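Local atomic coordinates of alpha-L-arabinosidase (Xanthomonas axonopodis pv. citri, PDB entry 6D25), a protein that probably removes alpha-L-arabinofuranosyl side groups from arabinoxylans by hydrolysis, apparently coping with internally di-substituted xylose units, as a trimeric GH51 glycoside hydrolase. Residues 344-349 with 472-477; 289-294 with 349-354. All coordinates share one frame; numbering follows the deposited sequence.

Contact 1: residues 344-349 with 472-477; sequences NSLRDA and ILTAPA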
# COMPACT_ATOMS: atom_id res chain seq x y z
N ASN A 344 -3.55 -9.42 -39.88
CA ASN A 344 -4.84 -8.76 -39.74
C ASN A 344 -5.58 -8.99 -41.06
O ASN A 344 -5.16 -8.47 -42.10
CB ASN A 344 -4.57 -7.29 -39.43
CG ASN A 344 -5.73 -6.53 -38.84
OD1 ASN A 344 -6.81 -6.43 -39.47
ND2 ASN A 344 -5.47 -5.92 -37.69
N SER A 345 -6.59 -9.88 -41.01
CA SER A 345 -7.23 -10.38 -42.20
C SER A 345 -8.66 -9.86 -42.30
O SER A 345 -9.15 -9.13 -41.44
CB SER A 345 -7.22 -11.90 -42.19
OG SER A 345 -8.19 -12.39 -41.27
N LEU A 346 -9.35 -10.28 -43.36
CA LEU A 346 -10.78 -9.98 -43.49
C LEU A 346 -11.55 -10.41 -42.23
O LEU A 346 -12.54 -9.74 -41.83
CB LEU A 346 -11.34 -10.66 -44.74
CG LEU A 346 -12.81 -10.41 -45.03
CD1 LEU A 346 -13.12 -8.93 -45.23
CD2 LEU A 346 -13.25 -11.26 -46.25
N ARG A 347 -11.13 -11.51 -41.62
CA ARG A 347 -11.78 -11.99 -40.38
C ARG A 347 -11.73 -10.89 -39.29
O ARG A 347 -12.70 -10.65 -38.56
CB ARG A 347 -11.08 -13.27 -39.92
CG ARG A 347 -11.71 -13.93 -38.70
CD ARG A 347 -11.03 -15.23 -38.30
NE ARG A 347 -9.62 -15.05 -38.04
CZ ARG A 347 -8.76 -16.07 -37.81
NH1 ARG A 347 -9.22 -17.29 -37.61
NH2 ARG A 347 -7.46 -15.84 -37.82
N ASP A 348 -10.59 -10.22 -39.19
CA ASP A 348 -10.38 -9.14 -38.20
C ASP A 348 -11.27 -7.94 -38.53
O ASP A 348 -11.79 -7.29 -37.60
CB ASP A 348 -8.91 -8.80 -38.09
CG ASP A 348 -8.13 -10.02 -37.62
OD1 ASP A 348 -8.38 -10.44 -36.45
OD2 ASP A 348 -7.37 -10.62 -38.43
N ALA A 349 -11.45 -7.64 -39.82
CA ALA A 349 -12.39 -6.57 -40.20
C ALA A 349 -13.78 -6.90 -39.66
O ALA A 349 -14.43 -6.02 -39.08
CB ALA A 349 -12.42 -6.41 -41.68
N ILE A 472 -18.08 -1.17 -49.71
CA ILE A 472 -18.00 -2.58 -49.34
C ILE A 472 -16.54 -2.92 -49.04
O ILE A 472 -15.66 -2.55 -49.79
CB ILE A 472 -18.59 -3.54 -50.40
CG1 ILE A 472 -18.50 -4.99 -49.91
CG2 ILE A 472 -17.95 -3.34 -51.78
CD1 ILE A 472 -19.38 -5.96 -50.70
N LEU A 473 -16.36 -3.62 -47.93
CA LEU A 473 -15.10 -4.22 -47.58
C LEU A 473 -15.25 -5.75 -47.62
O LEU A 473 -16.04 -6.31 -46.85
CB LEU A 473 -14.69 -3.75 -46.20
CG LEU A 473 -13.27 -4.13 -45.75
CD1 LEU A 473 -12.23 -3.45 -46.67
CD2 LEU A 473 -13.05 -3.65 -44.32
N THR A 474 -14.53 -6.36 -48.55
CA THR A 474 -14.54 -7.79 -48.75
C THR A 474 -13.21 -8.17 -49.44
O THR A 474 -12.32 -7.32 -49.63
CB THR A 474 -15.80 -8.26 -49.52
OG1 THR A 474 -15.91 -9.68 -49.46
CG2 THR A 474 -15.82 -7.82 -50.96
N ALA A 475 -13.11 -9.42 -49.78
CA ALA A 475 -11.96 -9.96 -50.49
C ALA A 475 -12.40 -11.28 -51.12
O ALA A 475 -13.42 -11.83 -50.71
CB ALA A 475 -10.76 -10.14 -49.57
N PRO A 476 -11.63 -11.79 -52.08
CA PRO A 476 -12.01 -13.05 -52.73
C PRO A 476 -11.99 -14.24 -51.76
O PRO A 476 -12.86 -15.10 -51.87
CB PRO A 476 -10.98 -13.21 -53.87
CG PRO A 476 -10.32 -11.85 -54.00
CD PRO A 476 -10.39 -11.23 -52.63
N ALA A 477 -11.13 -14.23 -50.76
CA ALA A 477 -11.03 -15.37 -49.82
C ALA A 477 -11.09 -14.85 -48.38
O ALA A 477 -10.63 -13.74 -48.10
CB ALA A 477 -9.76 -16.16 -50.09
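L346 and A349, on one side of the opening turn of helix 346-361, lean on 472-477, at the C-terminal end of strand 468-473 and the loop after it. Starting just before the helix, S345 is the N-cap. Its backbone N gives a nearly straight bond to D348 OD2, 2.8 Å long at 173°, received on the lone pair pointing away from the other carboxylate oxygen. S345 OG, for its part, takes a weak bond from R347 N, and S345 and D348 form a capping box.

L346 has the largest share of the contact. With CG swung opposite the backbone N (chi1 -179°), its two methyls reach different parts of the facing chain. L346 CD1 comes up beside the backbone of T474, 4.0 Å from T474 CA. The other methyl, L346 CD2, sits on the inner side of the turn around P476: it lies 4.0 Å from A475 N, 4.1 Å from A477 O and 4.3 Å from A475 CB.

The GH51 architecture appears here: the helix belongs to the (beta/alpha)8 barrel, and the facing chain to the C-terminal beta domain, so L346 bridges the two. The CB of T474 points away from the helix, and T474 OG1 bonds to H512 O. A475 O also finds H512, through NE2, while A477 O accepts from T480 OG1.

R347 and D348 face elsewhere in the barrel, D348 OD1 bonding to T327 and Y329. One turn on from S345, A349 points at the strand, and its CB meets L473 CD2 at 3.9 Å, beside V397 of helix 393-400, which touches both residues.

Contact 2: residues 289-294 with 349-354; sequences IQTLSR and ALVASL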
# COMPACT_ATOMS: atom_id res chain seq x y z
N ILE A 289 -15.75 -19.21 -38.23
CA ILE A 289 -17.00 -19.06 -37.48
C ILE A 289 -16.72 -19.07 -35.98
O ILE A 289 -17.41 -18.36 -35.23
CB ILE A 289 -18.04 -20.11 -37.89
CG1 ILE A 289 -19.44 -19.68 -37.43
CG2 ILE A 289 -17.64 -21.49 -37.39
CD1 ILE A 289 -20.55 -20.57 -37.91
N GLN A 290 -15.72 -19.84 -35.52
CA GLN A 290 -15.38 -19.86 -34.10
C GLN A 290 -14.94 -18.45 -33.64
O GLN A 290 -15.31 -18.03 -32.56
CB GLN A 290 -14.29 -20.89 -33.77
CG GLN A 290 -14.22 -21.16 -32.26
CD GLN A 290 -12.88 -21.35 -31.57
OE1 GLN A 290 -12.73 -20.97 -30.38
NE2 GLN A 290 -11.92 -21.99 -32.27
N THR A 291 -14.14 -17.77 -34.45
CA THR A 291 -13.68 -16.44 -34.10
C THR A 291 -14.87 -15.46 -33.99
O THR A 291 -14.95 -14.68 -33.04
CB THR A 291 -12.67 -15.93 -35.14
OG1 THR A 291 -11.61 -16.86 -35.24
CG2 THR A 291 -12.13 -14.57 -34.79
N LEU A 292 -15.79 -15.51 -34.95
CA LEU A 292 -16.90 -14.60 -34.94
C LEU A 292 -17.85 -14.93 -33.77
O LEU A 292 -18.40 -14.04 -33.14
CB LEU A 292 -17.62 -14.65 -36.30
CG LEU A 292 -16.76 -14.28 -37.51
CD1 LEU A 292 -17.61 -14.23 -38.77
CD2 LEU A 292 -16.05 -12.94 -37.28
N SER A 293 -18.06 -16.22 -33.50
CA SER A 293 -18.86 -16.66 -32.36
C SER A 293 -18.28 -16.10 -31.06
O SER A 293 -18.99 -15.51 -30.21
CB SER A 293 -18.95 -18.14 -32.32
OG SER A 293 -19.78 -18.57 -31.25
N ARG A 294 -16.98 -16.25 -30.89
CA ARG A 294 -16.33 -15.74 -29.70
C ARG A 294 -16.44 -14.21 -29.62
O ARG A 294 -16.62 -13.70 -28.51
CB ARG A 294 -14.86 -16.19 -29.64
CG ARG A 294 -14.74 -17.60 -29.08
CD ARG A 294 -13.33 -18.11 -29.11
NE ARG A 294 -13.17 -19.42 -28.46
CZ ARG A 294 -12.78 -19.58 -27.20
NH1 ARG A 294 -12.71 -20.80 -26.71
NH2 ARG A 294 -12.46 -18.52 -26.45
N ALA A 349 -11.45 -7.64 -39.82
CA ALA A 349 -12.39 -6.57 -40.20
C ALA A 349 -13.78 -6.90 -39.66
O ALA A 349 -14.43 -6.02 -39.08
CB ALA A 349 -12.42 -6.41 -41.68
N LEU A 350 -14.26 -8.14 -39.88
CA LEU A 350 -15.60 -8.48 -39.38
C LEU A 350 -15.66 -8.40 -37.85
O LEU A 350 -16.70 -8.00 -37.30
CB LEU A 350 -16.03 -9.86 -39.90
CG LEU A 350 -16.78 -9.81 -41.23
CD1 LEU A 350 -15.84 -9.59 -42.41
CD2 LEU A 350 -17.60 -11.03 -41.47
N VAL A 351 -14.59 -8.81 -37.16
CA VAL A 351 -14.55 -8.67 -35.73
C VAL A 351 -14.81 -7.21 -35.35
O VAL A 351 -15.64 -6.92 -34.48
CB VAL A 351 -13.24 -9.20 -35.11
CG1 VAL A 351 -13.03 -8.69 -33.70
CG2 VAL A 351 -13.21 -10.72 -35.14
N ALA A 352 -14.12 -6.28 -36.02
CA ALA A 352 -14.31 -4.86 -35.69
C ALA A 352 -15.75 -4.41 -35.99
O ALA A 352 -16.35 -3.72 -35.16
CB ALA A 352 -13.29 -4.03 -36.43
N SER A 353 -16.32 -4.77 -37.15
CA SER A 353 -17.67 -4.28 -37.49
C SER A 353 -18.69 -4.83 -36.49
O SER A 353 -19.58 -4.07 -36.05
CB SER A 353 -18.09 -4.56 -38.92
OG SER A 353 -18.19 -5.95 -39.14
N LEU A 354 -18.53 -6.06 -36.08
CA LEU A 354 -19.51 -6.65 -35.14
C LEU A 354 -19.43 -5.96 -33.77
O LEU A 354 -20.46 -5.71 -33.13
CB LEU A 354 -19.28 -8.15 -35.02
CG LEU A 354 -19.48 -8.96 -36.29
CD1 LEU A 354 -19.05 -10.39 -36.07
CD2 LEU A 354 -20.91 -8.90 -36.74
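This is apolar packing between two successive helices of the (beta/alpha)8 barrel, with T291 and L292 of helix 285-312 set against L350, V351 and L354 of helix 346-361. The two segments run in nearly the same direction, crossing at -22° with their axes 10.0 Å apart at closest approach. That suits consecutive helices on the outside of such a barrel, each following a parallel strand. No hydrogen bond joins them.

L292 does most of the touching. Its CG is opposite the carbonyl carbon (chi1 -59°), which brings the branched end closer to the other helix than the start of the side chain would suggest. L292 CD2 then fits among three residues: L350 CB is 4.0 Å from it, L354 CD1 4.1 Å and V351 CG2 4.2 Å. The L292 and L354 side chains meet at about a right angle, whereas L292 and L350 pass each other aslant, L292 CD1 lying 4.2 Å from L350 CD2.

To one side of L292, T291 offers its methyl: T291 CG2 and V351 CG2 meet at 4.0 Å, again with the side chains roughly perpendicular. The hydroxyl is engaged within its own helix, T291 OG1 bonding to A287 O.

Farther along helix 285-312, T295 touches V351 and L354. V397 of helix 393-400 packs on A349, A352 and S353, and strand 424-435 of the beta domain reaches I289, S293 and L354.

In the fold
Followed from the N terminus, the chain reaches the first of these segments at 289-294, in barrel helix 285-312. It goes on through strand 319-325 and returns at 349-354, where contact 2 closes the loop between neighbouring barrel helices. Contact 1 opens at 344-349, before that loop is complete, and closes only at 472-477, after strand 366-371, helix 393-400 and much of the beta domain. The two loops therefore cross. Their centres lie 11 Å apart, and A349 belongs to both. Helix 346-361 is the common member: through contact 2 it joins the preceding barrel helix, and through contact 1 it meets the C-terminal beta domain.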